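Local coordinates for hypothetical protein APE0754 (Aeropyrum pernix, PDB 1TUA) that is of unknown function but contains K homology domains and probably binds RNA, at residues K106-G114 and I154-H163. Numbering follows the deposited sequence.
Sequences KRIKGRIIG and IEMLAEGRMH
R111 reaches across from its helix to the turn after the other, where its NH2 donates to the carbonyl O of R161 over 3.0 Å. The acceptor lies in the guanidinium plane, whereas the donor stands 32° out of the plane of the R161 carbonyl. Also at the guanidinium edge, water 1 accepts from NE of R111 at 2.6 Å and donates to the carbonyl oxygens of L157 and R161; water 2 accepts from NH2. The H163 side chain lies over one face of the guanidinium. A bend at chi2 (-71°), followed by another at chi3, brings the guanidinium to the turn. An alanine here would remove the guanidinium and would probably leave the R161 carbonyl without its direct donor and water 1 without the NE hydrogen that helps to hold it. Beneath lies an apolar seam joining helices 102-113 and 144-158 of the second KH domain, whose segments run 134° apart with axes 8.8 Å at closest. I112 sets CG2 against CD1 of I154 (3.8 Å) and CG1 against CB of L157, while its CD1 and that of I108 converge on CB of A158. G160, with positive phi, closes a Schellman motif that turns the chain toward helix 163-188, and the side chain of L94 touches I108, I112 and A158.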
loop_
_atom_site.group_PDB
_atom_site.type_symbol
_atom_site.label_atom_id
_atom_site.label_comp_id
_atom_site.label_asym_id
_atom_site.label_seq_id
_atom_site.Cartn_x
_atom_site.Cartn_y
_atom_site.Cartn_z
ATOM N N LYS A 106 -19.707 5.496 -1.517
ATOM C CA LYS A 106 -20.164 4.158 -1.855
ATOM C C LYS A 106 -20.244 3.977 -3.364
ATOM O O LYS A 106 -19.848 2.940 -3.886
ATOM C CB LYS A 106 -21.537 3.872 -1.230
ATOM C CG LYS A 106 -21.541 3.813 0.288
ATOM C CD LYS A 106 -22.914 3.409 0.820
ATOM C CE LYS A 106 -23.250 1.954 0.475
ATOM N NZ LYS A 106 -22.367 0.942 1.148
ATOM N N ARG A 107 -20.748 4.975 -4.076
ATOM C CA ARG A 107 -20.848 4.841 -5.522
ATOM C C ARG A 107 -19.495 4.710 -6.201
ATOM O O ARG A 107 -19.320 3.845 -7.058
ATOM C CB ARG A 107 -21.624 6.010 -6.136
ATOM C CG ARG A 107 -23.118 5.919 -5.905
ATOM C CD ARG A 107 -23.876 6.615 -7.015
ATOM N NE ARG A 107 -23.487 8.016 -7.141
ATOM C CZ ARG A 107 -23.797 8.964 -6.261
ATOM N NH1 ARG A 107 -24.510 8.669 -5.178
ATOM N NH2 ARG A 107 -23.392 10.212 -6.465
ATOM N N ILE A 108 -18.528 5.543 -5.828
ATOM C CA ILE A 108 -17.223 5.435 -6.473
ATOM C C ILE A 108 -16.492 4.157 -6.082
ATOM O O ILE A 108 -15.735 3.614 -6.885
ATOM C CB ILE A 108 -16.303 6.650 -6.186
ATOM C CG1 ILE A 108 -15.997 6.750 -4.696
ATOM C CG2 ILE A 108 -16.956 7.920 -6.698
ATOM C CD1 ILE A 108 -14.859 7.703 -4.391
ATOM N N LYS A 109 -16.709 3.666 -4.864
ATOM C CA LYS A 109 -16.052 2.430 -4.463
ATOM C C LYS A 109 -16.589 1.307 -5.340
ATOM O O LYS A 109 -15.869 0.365 -5.673
ATOM C CB LYS A 109 -16.299 2.135 -2.983
ATOM C CG LYS A 109 -15.524 3.060 -2.053
ATOM C CD LYS A 109 -15.908 2.869 -0.595
ATOM C CE LYS A 109 -15.350 1.579 -0.025
ATOM N NZ LYS A 109 -15.836 1.337 1.366
ATOM N N GLY A 110 -17.854 1.429 -5.732
ATOM C CA GLY A 110 -18.462 0.433 -6.597
ATOM C C GLY A 110 -17.784 0.412 -7.957
ATOM O O GLY A 110 -17.594 -0.654 -8.539
ATOM N N ARG A 111 -17.425 1.590 -8.467
ATOM C CA ARG A 111 -16.738 1.712 -9.758
ATOM C C ARG A 111 -15.302 1.184 -9.656
ATOM O O ARG A 111 -14.815 0.507 -10.557
ATOM C CB ARG A 111 -16.685 3.176 -10.209
ATOM C CG ARG A 111 -18.029 3.794 -10.534
ATOM C CD ARG A 111 -18.605 3.225 -11.817
ATOM N NE ARG A 111 -17.839 3.634 -12.992
ATOM C CZ ARG A 111 -18.107 3.228 -14.228
ATOM N NH1 ARG A 111 -19.123 2.400 -14.442
ATOM N NH2 ARG A 111 -17.369 3.647 -15.247
ATOM N N ILE A 112 -14.626 1.508 -8.558
ATOM C CA ILE A 112 -13.248 1.075 -8.346
ATOM C C ILE A 112 -13.146 -0.434 -8.173
ATOM O O ILE A 112 -12.234 -1.064 -8.705
ATOM C CB ILE A 112 -12.640 1.787 -7.118
ATOM C CG1 ILE A 112 -12.485 3.278 -7.430
ATOM C CG2 ILE A 112 -11.297 1.161 -6.748
ATOM C CD1 ILE A 112 -12.097 4.133 -6.239
ATOM N N ILE A 113 -14.087 -1.012 -7.431
ATOM C CA ILE A 113 -14.097 -2.453 -7.205
ATOM C C ILE A 113 -14.627 -3.174 -8.436
ATOM O O ILE A 113 -14.027 -4.142 -8.898
ATOM C CB ILE A 113 -14.975 -2.825 -5.990
ATOM C CG1 ILE A 113 -14.389 -2.209 -4.719
ATOM C CG2 ILE A 113 -15.067 -4.343 -5.850
ATOM C CD1 ILE A 113 -15.245 -2.428 -3.490
ATOM N N GLY A 114 -15.747 -2.688 -8.967
ATOM C CA GLY A 114 -16.344 -3.297 -10.140
ATOM C C GLY A 114 -17.161 -4.521 -9.768
ATOM O O GLY A 114 -17.078 -5.010 -8.639
ATOM N N ILE A 154 -6.974 4.490 -10.459
ATOM C CA ILE A 154 -7.936 4.540 -9.362
ATOM C C ILE A 154 -8.564 5.933 -9.281
ATOM O O ILE A 154 -9.776 6.065 -9.124
ATOM C CB ILE A 154 -7.271 4.224 -8.006
ATOM C CG1 ILE A 154 -6.757 2.779 -7.996
ATOM C CG2 ILE A 154 -8.270 4.458 -6.874
ATOM C CD1 ILE A 154 -7.849 1.744 -8.105
ATOM N N GLU A 155 -7.740 6.971 -9.385
ATOM C CA GLU A 155 -8.264 8.329 -9.335
ATOM C C GLU A 155 -9.239 8.574 -10.494
ATOM O O GLU A 155 -10.301 9.178 -10.303
ATOM C CB GLU A 155 -7.115 9.338 -9.378
ATOM C CG GLU A 155 -6.226 9.284 -8.146
ATOM C CD GLU A 155 -5.002 10.181 -8.257
ATOM O OE1 GLU A 155 -4.342 10.170 -9.322
ATOM O OE2 GLU A 155 -4.691 10.887 -7.275
ATOM N N MET A 156 -8.884 8.103 -11.689
ATOM C CA MET A 156 -9.745 8.267 -12.864
ATOM C C MET A 156 -11.110 7.603 -12.647
ATOM O O MET A 156 -12.139 8.147 -13.048
ATOM C CB MET A 156 -9.076 7.681 -14.114
ATOM C CG MET A 156 -7.936 8.528 -14.686
ATOM S SD MET A 156 -7.027 7.684 -16.007
ATOM C CE MET A 156 -8.152 7.776 -17.348
ATOM N N LEU A 157 -11.124 6.433 -12.014
ATOM C CA LEU A 157 -12.386 5.745 -11.755
ATOM C C LEU A 157 -13.186 6.494 -10.697
ATOM O O LEU A 157 -14.408 6.580 -10.788
ATOM C CB LEU A 157 -12.147 4.303 -11.289
ATOM C CG LEU A 157 -11.635 3.300 -12.324
ATOM C CD1 LEU A 157 -11.483 1.929 -11.677
ATOM C CD2 LEU A 157 -12.601 3.227 -13.489
ATOM N N ALA A 158 -12.492 7.039 -9.697
ATOM C CA ALA A 158 -13.155 7.777 -8.624
ATOM C C ALA A 158 -13.759 9.063 -9.164
ATOM O O ALA A 158 -14.590 9.693 -8.510
ATOM C CB ALA A 158 -12.164 8.097 -7.507
ATOM N N GLU A 159 -13.337 9.448 -10.364
ATOM C CA GLU A 159 -13.841 10.660 -10.985
ATOM C C GLU A 159 -14.943 10.386 -12.012
ATOM O O GLU A 159 -15.476 11.312 -12.617
ATOM C CB GLU A 159 -12.674 11.429 -11.601
ATOM C CG GLU A 159 -11.615 11.749 -10.557
ATOM C CD GLU A 159 -10.448 12.537 -11.100
ATOM O OE1 GLU A 159 -9.765 12.044 -12.028
ATOM O OE2 GLU A 159 -10.211 13.655 -10.588
ATOM N N GLY A 160 -15.283 9.112 -12.200
ATOM C CA GLY A 160 -16.356 8.759 -13.118
ATOM C C GLY A 160 -16.034 8.298 -14.531
ATOM O O GLY A 160 -16.954 8.041 -15.318
ATOM N N ARG A 161 -14.751 8.189 -14.866
ATOM C CA ARG A 161 -14.353 7.753 -16.202
ATOM C C ARG A 161 -14.866 6.345 -16.470
ATOM O O ARG A 161 -15.048 5.565 -15.534
ATOM C CB ARG A 161 -12.827 7.754 -16.322
ATOM C CG ARG A 161 -12.166 9.107 -16.125
ATOM C CD ARG A 161 -12.408 10.004 -17.324
ATOM N NE ARG A 161 -11.582 11.207 -17.291
ATOM C CZ ARG A 161 -11.574 12.136 -18.247
ATOM N NH1 ARG A 161 -12.352 12.002 -19.318
ATOM N NH2 ARG A 161 -10.783 13.198 -18.135
ATOM N N MET A 162 -15.102 6.019 -17.739
ATOM C CA MET A 162 -15.562 4.678 -18.109
ATOM C C MET A 162 -14.424 3.722 -17.769
ATOM O O MET A 162 -13.268 4.133 -17.722
ATOM C CB MET A 162 -15.840 4.574 -19.616
ATOM C CG MET A 162 -17.083 5.301 -20.139
ATOM S SD MET A 162 -17.394 4.920 -21.905
ATOM C CE MET A 162 -16.298 6.113 -22.708
ATOM N N HIS A 163 -14.741 2.455 -17.539
ATOM C CA HIS A 163 -13.705 1.476 -17.233
ATOM C C HIS A 163 -12.787 1.273 -18.439
ATOM O O HIS A 163 -11.566 1.234 -18.304
ATOM C CB HIS A 163 -14.344 0.142 -16.830
ATOM C CG HIS A 163 -14.969 0.163 -15.470
ATOM N ND1 HIS A 163 -14.229 0.086 -14.309
ATOM C CD2 HIS A 163 -16.260 0.292 -15.085
ATOM C CE1 HIS A 163 -15.037 0.168 -13.269
ATOM N NE2 HIS A 163 -16.274 0.295 -13.711
HETATM O O HOH W 1 -16.016 5.470 -12.677
HETATM O O HOH W 2 -18.078 1.899 -17.602
#